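Local coordinates for glycosyl hydrolase, family 38 (Enterococcus faecalis, PDB 3LVT), which probably acts as an alpha-mannosidase, hydrolysing alpha-mannosidic linkages in carbohydrates, and carries a bound calcium ion, at residues 500-505 / 820-825; 529-534 / 548-553. All blocks are in the same frame, centred on the assembly; numbering follows the deposited sequence.

Interaction 1. Residues 500-505 / 820-825; sequences APFSWD and VYLTTA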
loop_
_atom_site.group_PDB
_atom_site.type_symbol
_atom_site.label_atom_id
_atom_site.label_comp_id
_atom_site.label_asym_id
_atom_site.label_seq_id
_atom_site.Cartn_x
_atom_site.Cartn_y
_atom_site.Cartn_z
ATOM N N ALA A 500 -5.872 23.551 -5.448
ATOM C CA ALA A 500 -4.752 23.190 -6.326
ATOM C C ALA A 500 -3.823 22.191 -5.656
ATOM O O ALA A 500 -3.574 22.297 -4.463
ATOM C CB ALA A 500 -3.967 24.450 -6.757
ATOM N N PRO A 501 -3.313 21.220 -6.431
ATOM C CA PRO A 501 -2.296 20.282 -5.945
ATOM C C PRO A 501 -1.144 21.033 -5.310
ATOM O O PRO A 501 -0.884 22.167 -5.683
ATOM C CB PRO A 501 -1.805 19.592 -7.229
ATOM C CG PRO A 501 -2.959 19.663 -8.166
ATOM C CD PRO A 501 -3.731 20.918 -7.816
ATOM N N PHE A 502 -0.488 20.409 -4.340
ATOM C CA PHE A 502 0.734 20.941 -3.737
ATOM C C PHE A 502 0.736 22.459 -3.460
ATOM O O PHE A 502 1.617 23.208 -3.885
ATOM C CB PHE A 502 1.944 20.482 -4.552
ATOM C CG PHE A 502 2.046 18.981 -4.669
ATOM C CD1 PHE A 502 2.148 18.180 -3.516
ATOM C CD2 PHE A 502 2.033 18.365 -5.914
ATOM C CE1 PHE A 502 2.233 16.790 -3.604
ATOM C CE2 PHE A 502 2.132 16.974 -6.018
ATOM C CZ PHE A 502 2.217 16.179 -4.854
ATOM N N SER A 503 -0.258 22.904 -2.713
ATOM C CA SER A 503 -0.399 24.311 -2.437
ATOM C C SER A 503 -0.913 24.505 -1.020
ATOM O O SER A 503 -1.345 23.541 -0.361
ATOM C CB SER A 503 -1.367 24.939 -3.452
ATOM O OG SER A 503 -2.701 24.931 -2.969
ATOM N N TRP A 504 -0.869 25.752 -0.551
ATOM C CA TRP A 504 -1.483 26.105 0.726
ATOM C C TRP A 504 -2.242 27.426 0.707
ATOM O O TRP A 504 -1.936 28.337 -0.077
ATOM C CB TRP A 504 -0.467 26.078 1.869
ATOM C CG TRP A 504 0.559 27.150 1.825
ATOM C CD1 TRP A 504 0.386 28.470 2.140
ATOM C CD2 TRP A 504 1.938 26.999 1.488
ATOM N NE1 TRP A 504 1.570 29.150 2.003
ATOM C CE2 TRP A 504 2.538 28.271 1.603
ATOM C CE3 TRP A 504 2.729 25.906 1.097
ATOM C CZ2 TRP A 504 3.883 28.486 1.339
ATOM C CZ3 TRP A 504 4.078 26.121 0.828
ATOM C CH2 TRP A 504 4.638 27.402 0.951
ATOM N N ASP A 505 -3.235 27.499 1.586
ATOM C CA ASP A 505 -3.984 28.710 1.845
ATOM C C ASP A 505 -4.054 28.942 3.350
ATOM O O ASP A 505 -4.123 27.990 4.154
ATOM C CB ASP A 505 -5.393 28.612 1.262
ATOM C CG ASP A 505 -5.402 28.418 -0.262
ATOM O OD1 ASP A 505 -4.609 29.076 -0.986
ATOM O OD2 ASP A 505 -6.238 27.605 -0.733
ATOM N N VAL A 820 1.270 28.096 -4.578
ATOM C CA VAL A 820 1.277 26.830 -5.310
ATOM C C VAL A 820 2.731 26.421 -5.504
ATOM O O VAL A 820 3.475 27.090 -6.227
ATOM C CB VAL A 820 0.550 26.934 -6.684
ATOM C CG1 VAL A 820 -0.967 26.954 -6.503
ATOM C CG2 VAL A 820 1.009 28.186 -7.485
ATOM N N TYR A 821 3.141 25.337 -4.837
ATOM C CA TYR A 821 4.544 24.882 -4.851
ATOM C C TYR A 821 4.885 24.170 -6.144
ATOM O O TYR A 821 5.988 24.297 -6.669
ATOM C CB TYR A 821 4.823 23.942 -3.683
ATOM C CG TYR A 821 6.278 23.559 -3.525
ATOM C CD1 TYR A 821 7.202 24.465 -3.009
ATOM C CD2 TYR A 821 6.733 22.287 -3.876
ATOM C CE1 TYR A 821 8.541 24.121 -2.850
ATOM C CE2 TYR A 821 8.078 21.931 -3.716
ATOM C CZ TYR A 821 8.977 22.852 -3.198
ATOM O OH TYR A 821 10.314 22.528 -3.036
ATOM N N LEU A 822 3.923 23.400 -6.635
ATOM C CA LEU A 822 4.079 22.636 -7.850
ATOM C C LEU A 822 2.811 22.808 -8.599
ATOM O O LEU A 822 1.715 22.795 -8.038
ATOM C CB LEU A 822 4.308 21.154 -7.566
ATOM C CG LEU A 822 5.749 20.799 -7.207
ATOM C CD1 LEU A 822 5.775 19.646 -6.217
ATOM C CD2 LEU A 822 6.573 20.493 -8.464
ATOM N N THR A 823 2.974 23.015 -9.880
ATOM C CA THR A 823 1.853 23.192 -10.720
ATOM C C THR A 823 2.052 22.064 -11.686
ATOM O O THR A 823 3.123 21.901 -12.260
ATOM C CB THR A 823 1.807 24.589 -11.368
ATOM O OG1 THR A 823 1.173 24.480 -12.644
ATOM C CG2 THR A 823 3.204 25.181 -11.531
ATOM N N THR A 824 0.997 21.280 -11.817
ATOM C CA THR A 824 1.070 19.901 -12.234
ATOM C C THR A 824 0.236 19.879 -13.504
ATOM O O THR A 824 -0.621 20.749 -13.700
ATOM C CB THR A 824 0.447 18.974 -11.090
ATOM O OG1 THR A 824 1.402 18.676 -10.043
ATOM C CG2 THR A 824 -0.101 17.707 -11.638
ATOM N N ALA A 825 0.485 18.911 -14.377
ATOM C CA ALA A 825 -0.307 18.795 -15.604
ATOM C C ALA A 825 -1.630 18.060 -15.367
ATOM O O ALA A 825 -1.665 17.020 -14.690
ATOM C CB ALA A 825 0.495 18.088 -16.674
#

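Interaction 2. Residues 529-534 / 548-553; sequences EMENEF and ADKKTG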
loop_
_atom_site.group_PDB
_atom_site.type_symbol
_atom_site.label_atom_id
_atom_site.label_comp_id
_atom_site.label_asym_id
_atom_site.label_seq_id
_atom_site.Cartn_x
_atom_site.Cartn_y
_atom_site.Cartn_z
ATOM N N GLU A 529 -33.579 10.775 2.013
ATOM C CA GLU A 529 -32.998 11.106 0.720
ATOM C C GLU A 529 -31.973 12.230 0.848
ATOM O O GLU A 529 -31.982 12.986 1.814
ATOM C CB GLU A 529 -34.094 11.533 -0.259
ATOM C CG GLU A 529 -34.961 10.393 -0.730
ATOM C CD GLU A 529 -36.026 10.828 -1.720
ATOM O OE1 GLU A 529 -36.784 11.796 -1.443
ATOM O OE2 GLU A 529 -36.113 10.180 -2.777
HETATM N N MSE A 530 -31.080 12.317 -0.131
HETATM C CA MSE A 530 -30.191 13.467 -0.277
HETATM C C MSE A 530 -29.757 13.622 -1.726
HETATM O O MSE A 530 -29.772 12.658 -2.492
HETATM C CB MSE A 530 -28.981 13.390 0.664
HETATM C CG MSE A 530 -28.229 12.093 0.641
HETATM SE SE MSE A 530 -26.786 12.118 1.950
HETATM C CE MSE A 530 -26.342 10.205 1.871
ATOM N N GLU A 531 -29.384 14.837 -2.106
ATOM C CA GLU A 531 -28.957 15.083 -3.482
ATOM C C GLU A 531 -28.128 16.336 -3.676
ATOM O O GLU A 531 -28.241 17.303 -2.933
ATOM C CB GLU A 531 -30.148 15.076 -4.460
ATOM C CG GLU A 531 -31.116 16.229 -4.332
ATOM C CD GLU A 531 -32.227 16.147 -5.372
ATOM O OE1 GLU A 531 -33.406 15.997 -4.980
ATOM O OE2 GLU A 531 -31.920 16.217 -6.583
ATOM N N ASN A 532 -27.273 16.283 -4.680
ATOM C CA ASN A 532 -26.563 17.449 -5.149
ATOM C C ASN A 532 -26.683 17.453 -6.664
ATOM O O ASN A 532 -27.473 16.675 -7.214
ATOM C CB ASN A 532 -25.110 17.430 -4.654
ATOM C CG ASN A 532 -24.339 16.178 -5.083
ATOM O OD1 ASN A 532 -24.807 15.388 -5.901
ATOM N ND2 ASN A 532 -23.137 16.013 -4.539
ATOM N N GLU A 533 -25.934 18.313 -7.345
ATOM C CA GLU A 533 -25.977 18.354 -8.822
ATOM C C GLU A 533 -25.655 17.002 -9.473
ATOM O O GLU A 533 -26.227 16.662 -10.498
ATOM C CB GLU A 533 -25.046 19.440 -9.390
ATOM C CG GLU A 533 -23.829 19.766 -8.495
ATOM C CD GLU A 533 -22.748 20.591 -9.208
ATOM O OE1 GLU A 533 -22.353 21.666 -8.673
ATOM O OE2 GLU A 533 -22.302 20.156 -10.298
ATOM N N PHE A 534 -24.750 16.230 -8.873
ATOM C CA PHE A 534 -24.262 15.000 -9.509
ATOM C C PHE A 534 -25.177 13.806 -9.294
ATOM O O PHE A 534 -25.386 13.032 -10.208
ATOM C CB PHE A 534 -22.836 14.663 -9.053
ATOM C CG PHE A 534 -21.879 15.830 -9.097
ATOM C CD1 PHE A 534 -21.588 16.554 -7.943
ATOM C CD2 PHE A 534 -21.250 16.200 -10.286
ATOM C CE1 PHE A 534 -20.683 17.636 -7.968
ATOM C CE2 PHE A 534 -20.346 17.293 -10.323
ATOM C CZ PHE A 534 -20.066 17.998 -9.159
ATOM N N ALA A 548 -29.280 7.710 -8.300
ATOM C CA ALA A 548 -29.424 8.148 -9.690
ATOM C C ALA A 548 -28.259 9.072 -10.075
ATOM O O ALA A 548 -27.955 10.027 -9.356
ATOM C CB ALA A 548 -30.755 8.857 -9.890
ATOM N N ASP A 549 -27.594 8.794 -11.191
ATOM C CA ASP A 549 -26.627 9.754 -11.709
ATOM C C ASP A 549 -27.434 10.838 -12.418
ATOM O O ASP A 549 -28.098 10.574 -13.413
ATOM C CB ASP A 549 -25.632 9.076 -12.657
ATOM C CG ASP A 549 -24.467 9.988 -13.054
ATOM O OD1 ASP A 549 -24.704 11.164 -13.452
ATOM O OD2 ASP A 549 -23.302 9.520 -12.979
ATOM N N LYS A 550 -27.406 12.057 -11.896
ATOM C CA LYS A 550 -28.214 13.136 -12.501
ATOM C C LYS A 550 -27.775 13.546 -13.911
ATOM O O LYS A 550 -28.579 14.088 -14.656
ATOM C CB LYS A 550 -28.378 14.325 -11.560
ATOM C CG LYS A 550 -29.504 14.079 -10.557
ATOM C CD LYS A 550 -29.389 14.891 -9.259
ATOM C CE LYS A 550 -29.676 16.375 -9.476
ATOM N NZ LYS A 550 -30.171 17.038 -8.236
ATOM N N LYS A 551 -26.529 13.217 -14.272
ATOM C CA LYS A 551 -25.932 13.574 -15.564
ATOM C C LYS A 551 -26.047 12.488 -16.657
ATOM O O LYS A 551 -26.084 12.811 -17.837
ATOM C CB LYS A 551 -24.440 13.980 -15.417
ATOM C CG LYS A 551 -24.060 14.857 -14.223
ATOM C CD LYS A 551 -24.856 16.136 -14.145
ATOM C CE LYS A 551 -23.963 17.364 -14.361
ATOM N NZ LYS A 551 -23.212 17.769 -13.121
ATOM N N THR A 552 -26.063 11.210 -16.275
ATOM C CA THR A 552 -26.222 10.131 -17.258
ATOM C C THR A 552 -27.643 9.595 -17.319
ATOM O O THR A 552 -28.035 8.985 -18.323
ATOM C CB THR A 552 -25.320 8.930 -16.960
ATOM O OG1 THR A 552 -25.855 8.197 -15.838
ATOM C CG2 THR A 552 -23.884 9.373 -16.693
ATOM N N GLY A 553 -28.394 9.784 -16.234
ATOM C CA GLY A 553 -29.715 9.179 -16.076
ATOM C C GLY A 553 -29.681 7.737 -15.592
ATOM O O GLY A 553 -30.718 7.147 -15.288
#

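Interaction 1. Residues 500-505 / 820-825
With CG anti to its own carbonyl carbon (chi1 -57°), F502 places its ring against the side chain of L822, whose CG takes the same position about its CA-CB bond (chi1 -81°). The two side chains run at a slant to each other: CB of F502 lies 3.9 Å from CB of L822, and methyl CD1 of L822 lies 4.0 Å from ring atom CD2 of F502. At the ring edge the hydroxyl OG1 of T824 sits near the ring plane, 4.2 Å from CD2 of F502.

F502 itself has a left-handed backbone conformation, and F502 and S503 both face N410, the geometry of a G1 beta bulge. The carbonyl O of F502 receives the N-H of Y821, with N of Y821 2.8 Å from that oxygen. S503 then pairs with V820 as an antiparallel, non-hydrogen-bonded pair, and their side chains share one face of the sheet. Methyl CG1 of V820 rests 3.7 Å from CB of S503 and also touches CB of A500, while the S503 hydroxyl donates back to the carbonyl O of A500 from above the carbonyl plane.

The contact thus illustrates how one strand end can serve two neighbours: the start of strand 503-511 is bulged against 404-410 and also pairs with 818-823, more than 300 residues on in the chain. Helix 304-332 supplies M327 against F502 and Y821, as well as E330, which is hydrogen-bonded to the Y821 hydroxyl, and strand 829-836 adds V834 against the F502 side chain.

Interaction 2. Residues 529-534 / 548-553
K550 and F534 extend an antiparallel hairpin, the one formed by strands 535-539 and 545-549: the N-H of K550 donates to the carbonyl O of F534, N to O 2.8 Å, two residues beyond the backbone bonding of A548 with Q536. Around this bond lies the closely fitted part of the contact. The K550 side chain runs back over the turn at 532-534, its CB lying against the carbonyl O of E533, and a bend at chi3 (71°) helps carry its ammonium group to two acceptors. NZ forms a salt bridge with OE2 of E531 on that oxygen's anti lone pair, and it also donates to the carbonyl O of N532 over 2.9 Å, from well above the carbonyl plane. The E531 and K550 side chains cross at about a right angle.

The solvent side is looser. K551, on a chain folded at three successive torsions, reaches E533 OE2 with its NZ by a long salt bridge of 3.8 Å, and the same nitrogen comes obliquely to CD2 of the F534 ring. Carboxylate oxygen OE2 of E533 lies over one face of that ring, displaced toward its rim.

Beyond the pairing the second chain turns away through an Asx turn, OD1 of D549 accepting from N of K551 at 2.9 Å, widened to an Asx motif by a second bond from N of T552.

In the fold
Both interactions lie at the ends of antiparallel strands, but over very different spans of sequence. Interaction 1 unites segments 315 residues apart, whereas interaction 2 is local: its segments have 13 residues between them, and the whole contact is nested within the long loop that interaction 1 closes. Their centres lie 30 Å apart and their nearest atoms about 16 Å, so the two do not touch. They belong to separate sheets: 503-511 and 818-823 pair in one, while 529-531, 535-539 and 545-549 follow one another in another. Both lie away from the calcium site of N250, F253 and Y256, so neither contributes to metal binding.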